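Local coordinates for protein putative exotoxin (superantigen) (Streptococcus pyogenes, PDB 1TY0) that probably acts as a superantigen toxin, using a common surface for T-cell receptor binding and for forming dimers, at residues A[179-183]-A[184-188]. Residues are numbered along the deposited sequence; the frame is centred on the assembly and turned at random.
Sequences SSSTR and SDIFK
Arg183 lays the start of its side chain along the Phe187 ring, one helical turn further on. Arg183 CB lies 4.2 Å from the centroid of the Phe187 ring, 29° off the ring normal, an off-centre CH-pi contact. Arg183 CG rests 3.8 Å from both CE2 and CZ of Phe187. The two side chains run side by side in the same direction. Because the arginine is extended from CG to NE, its guanidinium travels on past the ring to the backbone carbonyls of Tyr16 and Ala17, at the end of helix 5-18, and of Glu19 of the second subunit.

Helix 183-187 begins with a capping box. Thr182, at the N-cap, has OG1 between its own backbone N and carbonyl carbon (chi1 62°), where it accepts Asp185 N at 3.1 Å. Asp185 answers in the reverse sense: OD2 takes Thr182 N at 3.1 Å in a nearly straight bond, met on the anti side of the carboxylate and 34° out of its plane. The first helical backbone bonds follow, Ile186 N to Thr182 O at 3.0 Å and Phe187 N to Arg183 O at 2.8 Å. Ser184 OG is hydrogen-bonded to Tyr88 OH.

On the buried side, Ile186 brings CG1 to within 3.7 Å of Ser181 CB and packs against Leu14, Ala17 and Tyr18 of helix 5-18. Ser181 OG turns back to Thr178 N.

The chemistry thus divides by side: reciprocal bonds satisfy the amides of Thr182 and Asp185 on the exposed flank, where the carboxylate should also suit the positive end of the helix dipole, while apolar contacts and a many-bonded arginine join this beta-grasp-domain helix to helix 5-18 and the subunit interface.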
loop_
_atom_site.group_PDB
_atom_site.type_symbol
_atom_site.label_atom_id
_atom_site.label_comp_id
_atom_site.label_asym_id
_atom_site.label_seq_id
_atom_site.Cartn_x
_atom_site.Cartn_y
_atom_site.Cartn_z
ATOM N N SER A 179 -18.787 3.410 -9.510
ATOM C CA SER A 179 -18.836 3.663 -8.079
ATOM C C SER A 179 -18.725 2.382 -7.254
ATOM O O SER A 179 -18.583 2.440 -6.034
ATOM C CB SER A 179 -20.136 4.390 -7.723
ATOM O OG SER A 179 -21.262 3.584 -8.029
ATOM N N SER A 180 -18.781 1.232 -7.925
ATOM C CA SER A 180 -18.709 -0.070 -7.262
ATOM C C SER A 180 -17.387 -0.813 -7.465
ATOM O O SER A 180 -17.151 -1.842 -6.837
ATOM C CB SER A 180 -19.841 -0.977 -7.765
ATOM O OG SER A 180 -21.122 -0.476 -7.420
ATOM N N SER A 181 -16.535 -0.295 -8.343
ATOM C CA SER A 181 -15.255 -0.927 -8.656
ATOM C C SER A 181 -14.302 -1.166 -7.484
ATOM O O SER A 181 -14.020 -0.253 -6.706
ATOM C CB SER A 181 -14.514 -0.107 -9.717
ATOM O OG SER A 181 -15.265 -0.002 -10.911
ATOM N N THR A 182 -13.805 -2.399 -7.389
ATOM C CA THR A 182 -12.838 -2.797 -6.361
ATOM C C THR A 182 -11.456 -2.646 -6.992
ATOM O O THR A 182 -11.352 -2.410 -8.193
ATOM C CB THR A 182 -12.988 -4.282 -5.970
ATOM O OG1 THR A 182 -12.723 -5.108 -7.112
ATOM C CG2 THR A 182 -14.386 -4.566 -5.456
ATOM N N ARG A 183 -10.396 -2.796 -6.202
ATOM C CA ARG A 183 -9.056 -2.687 -6.763
ATOM C C ARG A 183 -8.854 -3.777 -7.806
ATOM O O ARG A 183 -8.240 -3.542 -8.844
ATOM C CB ARG A 183 -7.992 -2.788 -5.667
ATOM C CG ARG A 183 -7.650 -1.441 -5.061
ATOM C CD ARG A 183 -6.680 -1.560 -3.892
ATOM N NE ARG A 183 -6.325 -0.236 -3.393
ATOM C CZ ARG A 183 -5.905 0.017 -2.157
ATOM N NH1 ARG A 183 -5.784 -0.967 -1.273
ATOM N NH2 ARG A 183 -5.607 1.260 -1.804
ATOM N N SER A 184 -9.384 -4.966 -7.534
ATOM C CA SER A 184 -9.271 -6.069 -8.478
ATOM C C SER A 184 -9.893 -5.667 -9.813
ATOM O O SER A 184 -9.298 -5.882 -10.869
ATOM C CB SER A 184 -9.984 -7.311 -7.947
ATOM O OG SER A 184 -9.892 -8.375 -8.876
ATOM N N ASP A 185 -11.092 -5.090 -9.765
ATOM C CA ASP A 185 -11.774 -4.668 -10.991
ATOM C C ASP A 185 -10.951 -3.657 -11.780
ATOM O O ASP A 185 -10.806 -3.782 -12.997
ATOM C CB ASP A 185 -13.131 -4.021 -10.686
ATOM C CG ASP A 185 -14.124 -4.982 -10.069
ATOM O OD1 ASP A 185 -14.094 -6.184 -10.405
ATOM O OD2 ASP A 185 -14.952 -4.519 -9.263
ATOM N N ILE A 186 -10.420 -2.659 -11.077
ATOM C CA ILE A 186 -9.645 -1.590 -11.705
ATOM C C ILE A 186 -8.267 -2.010 -12.198
ATOM O O ILE A 186 -7.789 -1.517 -13.222
ATOM C CB ILE A 186 -9.496 -0.389 -10.733
ATOM C CG1 ILE A 186 -10.876 0.218 -10.453
ATOM C CG2 ILE A 186 -8.585 0.678 -11.333
ATOM C CD1 ILE A 186 -10.909 1.175 -9.282
ATOM N N PHE A 187 -7.631 -2.929 -11.483
ATOM C CA PHE A 187 -6.296 -3.382 -11.858
ATOM C C PHE A 187 -6.278 -4.519 -12.882
ATOM O O PHE A 187 -5.235 -4.815 -13.452
ATOM C CB PHE A 187 -5.510 -3.834 -10.617
ATOM C CG PHE A 187 -5.309 -2.764 -9.575
ATOM C CD1 PHE A 187 -5.497 -1.414 -9.870
ATOM C CD2 PHE A 187 -4.890 -3.118 -8.291
ATOM C CE1 PHE A 187 -5.272 -0.433 -8.898
ATOM C CE2 PHE A 187 -4.663 -2.149 -7.315
ATOM C CZ PHE A 187 -4.853 -0.803 -7.618
ATOM N N LYS A 188 -7.421 -5.156 -13.119
ATOM C CA LYS A 188 -7.465 -6.269 -14.062
ATOM C C LYS A 188 -6.906 -5.918 -15.434
ATOM O O LYS A 188 -6.383 -6.782 -16.132
ATOM C CB LYS A 188 -8.896 -6.803 -14.197
ATOM C CG LYS A 188 -9.053 -8.236 -13.699
ATOM C CD LYS A 188 -10.511 -8.668 -13.667
ATOM C CE LYS A 188 -10.647 -10.138 -13.304
ATOM N NZ LYS A 188 -10.026 -10.469 -11.993
#